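Local coordinates for protein 3-dehydroshikimate dehydratase (Bacillus anthracis, PDB 3DX5) that catalyses the manganese-dependent dehydration of 3-dehydroshikimate to 3,4-dihydroxybenzoate, the catechol building block of the siderophore petrobactin, at residues Phe17-Tyr25 against Glu53-Ile64. Numbering follows the deposited sequence.
Sequences FTDIVQFAY and ELNCLKDKTLEI
Val21 is the apolar hub between helix 17-26 and the segment 53-64. Its CG1, anti to the backbone N (chi1 168°), extends from the helix to meet Leu57 CD2 at 3.7 Å and Leu62 CD1 at 3.9 Å. Leu62 spreads its two methyls along the helix: CD2 lies 4.1 Å from Ala24 CB, while CD1 also packs against the CB of Tyr25. At the other end of this buried layer the Phe17 ring reaches Leu54 CD2 obliquely, receives Ile64 CD1 at its edge, near the ring plane, and has Glu53 CB 3.8 Å from its CE2; one ring face is covered from within its own helix by Val21 CG2. In the TIM barrel, helix 17-26 follows the first strand, and the contact packs it against the end of helix 47-56 and the turn leading into the third strand, 64-68. Ile32 of strand 31-35 lies under Val21 and Ala24 and also touches Ile64 on the adjoining strand. In the turn after helix 47-56, Leu57 O accepts from both Lys60 N and Leu62 N, which approach from opposite faces of its plane. The Tyr25 end is more exposed but still closely packed: the aliphatic part of Lys60 crosses the ring at about a right angle, its CG standing 3.8 Å from the ring centroid and only 7° off the normal, a CH-pi contact. Looser is the Glu53 margin, where the chain bends at chi2 (-57°) to carry its carboxylate past Thr18 and Val21, and a water donates to both Glu53 OE1 (2.7 Å) and the backbone Thr18 O (2.8 Å).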
# COMPACT_ATOMS: atom_id res chain seq x y z
N PHE A 17 -16.09 -1.03 -0.95
CA PHE A 17 -16.56 -1.21 0.42
C PHE A 17 -17.80 -2.14 0.46
O PHE A 17 -17.92 -2.99 1.37
CB PHE A 17 -16.88 0.15 1.05
CG PHE A 17 -17.35 0.07 2.49
CD1 PHE A 17 -16.50 -0.42 3.49
CD2 PHE A 17 -18.62 0.50 2.83
CE1 PHE A 17 -16.94 -0.48 4.82
CE2 PHE A 17 -19.05 0.44 4.18
CZ PHE A 17 -18.22 -0.03 5.16
N THR A 18 -18.71 -1.96 -0.52
CA THR A 18 -19.92 -2.77 -0.61
C THR A 18 -19.56 -4.26 -0.67
O THR A 18 -20.16 -5.07 0.04
CB THR A 18 -20.78 -2.40 -1.84
OG1 THR A 18 -21.25 -1.05 -1.72
CG2 THR A 18 -22.00 -3.37 -1.99
N ASP A 19 -18.55 -4.62 -1.48
CA ASP A 19 -18.13 -6.02 -1.58
C ASP A 19 -17.41 -6.54 -0.33
O ASP A 19 -17.56 -7.71 0.04
CB ASP A 19 -17.26 -6.24 -2.81
CG ASP A 19 -18.07 -6.20 -4.10
OD1 ASP A 19 -19.34 -6.15 -4.06
OD2 ASP A 19 -17.45 -6.22 -5.18
N ILE A 20 -16.63 -5.68 0.32
CA ILE A 20 -16.08 -6.08 1.64
C ILE A 20 -17.19 -6.37 2.69
O ILE A 20 -17.14 -7.39 3.41
CB ILE A 20 -15.13 -5.05 2.16
CG1 ILE A 20 -13.82 -5.14 1.35
CG2 ILE A 20 -14.85 -5.29 3.67
CD1 ILE A 20 -12.88 -4.07 1.71
N VAL A 21 -18.19 -5.49 2.76
CA VAL A 21 -19.25 -5.68 3.72
C VAL A 21 -19.96 -6.99 3.41
O VAL A 21 -20.25 -7.77 4.31
CB VAL A 21 -20.24 -4.49 3.71
CG1 VAL A 21 -21.51 -4.84 4.51
CG2 VAL A 21 -19.59 -3.23 4.25
N GLN A 22 -20.26 -7.24 2.13
CA GLN A 22 -20.98 -8.47 1.73
C GLN A 22 -20.13 -9.71 2.08
O GLN A 22 -20.65 -10.69 2.60
CB GLN A 22 -21.33 -8.45 0.22
CG GLN A 22 -22.07 -9.71 -0.29
CD GLN A 22 -23.34 -10.02 0.52
OE1 GLN A 22 -24.12 -9.12 0.84
NE2 GLN A 22 -23.54 -11.29 0.84
N PHE A 23 -18.84 -9.67 1.76
CA PHE A 23 -17.94 -10.77 2.14
C PHE A 23 -17.92 -10.99 3.67
O PHE A 23 -17.97 -12.12 4.14
CB PHE A 23 -16.53 -10.51 1.63
CG PHE A 23 -15.56 -11.56 2.03
CD1 PHE A 23 -15.43 -12.74 1.29
CD2 PHE A 23 -14.76 -11.38 3.17
CE1 PHE A 23 -14.50 -13.74 1.69
CE2 PHE A 23 -13.86 -12.37 3.58
CZ PHE A 23 -13.72 -13.55 2.82
N ALA A 24 -17.84 -9.90 4.44
CA ALA A 24 -17.84 -10.04 5.89
C ALA A 24 -19.11 -10.72 6.36
O ALA A 24 -19.07 -11.60 7.22
CB ALA A 24 -17.66 -8.67 6.59
N TYR A 25 -20.23 -10.32 5.78
CA TYR A 25 -21.53 -10.78 6.22
C TYR A 25 -21.71 -12.27 5.91
O TYR A 25 -22.09 -13.07 6.75
CB TYR A 25 -22.61 -9.93 5.52
CG TYR A 25 -24.04 -10.39 5.67
CD1 TYR A 25 -24.58 -10.70 6.92
CD2 TYR A 25 -24.86 -10.50 4.54
CE1 TYR A 25 -25.92 -11.13 7.04
CE2 TYR A 25 -26.20 -10.90 4.65
CZ TYR A 25 -26.71 -11.22 5.91
OH TYR A 25 -28.01 -11.62 6.02
N GLU A 53 -24.70 1.78 2.81
CA GLU A 53 -24.16 0.57 3.46
C GLU A 53 -24.24 0.65 4.96
O GLU A 53 -24.67 -0.31 5.60
CB GLU A 53 -22.70 0.26 3.08
CG GLU A 53 -22.53 -0.26 1.66
CD GLU A 53 -23.35 -1.53 1.37
OE1 GLU A 53 -23.22 -2.53 2.11
OE2 GLU A 53 -24.12 -1.53 0.38
N LEU A 54 -23.83 1.78 5.53
CA LEU A 54 -23.79 1.93 6.99
C LEU A 54 -25.20 1.75 7.57
O LEU A 54 -25.36 1.14 8.62
CB LEU A 54 -23.14 3.27 7.39
CG LEU A 54 -21.64 3.40 7.02
CD1 LEU A 54 -21.02 4.76 7.38
CD2 LEU A 54 -20.81 2.21 7.62
N ASN A 55 -26.22 2.22 6.84
CA ASN A 55 -27.60 2.07 7.31
C ASN A 55 -28.15 0.63 7.36
O ASN A 55 -29.15 0.40 8.02
CB ASN A 55 -28.54 3.00 6.55
CG ASN A 55 -28.20 4.48 6.78
OD1 ASN A 55 -27.47 4.84 7.72
ND2 ASN A 55 -28.74 5.34 5.91
N CYS A 56 -27.51 -0.33 6.69
CA CYS A 56 -27.90 -1.75 6.84
C CYS A 56 -26.94 -2.59 7.62
O CYS A 56 -27.17 -3.80 7.68
CB CYS A 56 -27.94 -2.51 5.54
SG CYS A 56 -28.41 -1.63 4.20
N LEU A 57 -25.85 -2.01 8.14
CA LEU A 57 -24.86 -2.86 8.81
C LEU A 57 -25.48 -3.64 9.92
O LEU A 57 -25.20 -4.82 10.07
CB LEU A 57 -23.71 -2.07 9.41
CG LEU A 57 -22.60 -1.73 8.48
CD1 LEU A 57 -21.45 -1.22 9.35
CD2 LEU A 57 -22.20 -2.93 7.61
N LYS A 58 -26.30 -2.96 10.71
CA LYS A 58 -26.89 -3.55 11.90
C LYS A 58 -27.73 -4.77 11.53
O LYS A 58 -27.67 -5.79 12.22
CB LYS A 58 -27.72 -2.50 12.65
CG LYS A 58 -28.21 -2.93 14.00
CD LYS A 58 -27.21 -2.63 15.13
CE LYS A 58 -27.91 -2.95 16.48
NZ LYS A 58 -27.06 -2.62 17.65
N ASP A 59 -28.46 -4.69 10.41
CA ASP A 59 -29.29 -5.80 9.89
C ASP A 59 -28.48 -7.04 9.54
O ASP A 59 -29.03 -8.12 9.42
CB ASP A 59 -29.98 -5.39 8.58
CG ASP A 59 -31.16 -4.46 8.80
OD1 ASP A 59 -31.71 -4.42 9.93
OD2 ASP A 59 -31.54 -3.78 7.81
N LYS A 60 -27.18 -6.85 9.31
CA LYS A 60 -26.28 -7.92 8.93
C LYS A 60 -25.42 -8.37 10.13
O LYS A 60 -24.44 -9.11 9.95
CB LYS A 60 -25.36 -7.43 7.80
CG LYS A 60 -26.04 -7.11 6.46
CD LYS A 60 -24.94 -6.63 5.50
CE LYS A 60 -25.49 -6.28 4.11
NZ LYS A 60 -26.19 -5.00 4.09
N THR A 61 -25.77 -7.89 11.33
CA THR A 61 -25.01 -8.10 12.57
C THR A 61 -23.55 -7.70 12.35
O THR A 61 -22.65 -8.42 12.73
CB THR A 61 -25.11 -9.58 13.11
OG1 THR A 61 -26.45 -10.06 12.96
CG2 THR A 61 -24.73 -9.65 14.59
N LEU A 62 -23.35 -6.55 11.71
CA LEU A 62 -22.02 -6.00 11.45
C LEU A 62 -21.91 -4.63 12.10
O LEU A 62 -22.92 -4.00 12.34
CB LEU A 62 -21.74 -5.88 9.94
CG LEU A 62 -21.33 -7.17 9.25
CD1 LEU A 62 -21.32 -6.97 7.73
CD2 LEU A 62 -19.95 -7.63 9.78
N GLU A 63 -20.70 -4.19 12.39
CA GLU A 63 -20.44 -2.86 12.88
C GLU A 63 -18.99 -2.54 12.51
O GLU A 63 -18.23 -3.43 12.13
CB GLU A 63 -20.63 -2.80 14.41
CG GLU A 63 -19.58 -3.61 15.19
CD GLU A 63 -19.96 -3.74 16.68
OE1 GLU A 63 -19.51 -2.88 17.50
OE2 GLU A 63 -20.71 -4.70 17.02
N ILE A 64 -18.61 -1.28 12.60
CA ILE A 64 -17.21 -0.90 12.44
C ILE A 64 -16.59 -0.99 13.84
O ILE A 64 -17.05 -0.32 14.77
CB ILE A 64 -17.09 0.51 11.81
CG1 ILE A 64 -17.83 0.56 10.46
CG2 ILE A 64 -15.59 0.96 11.74
CD1 ILE A 64 -17.31 -0.47 9.40
O HOH W 1 -22.71 -4.97 1.13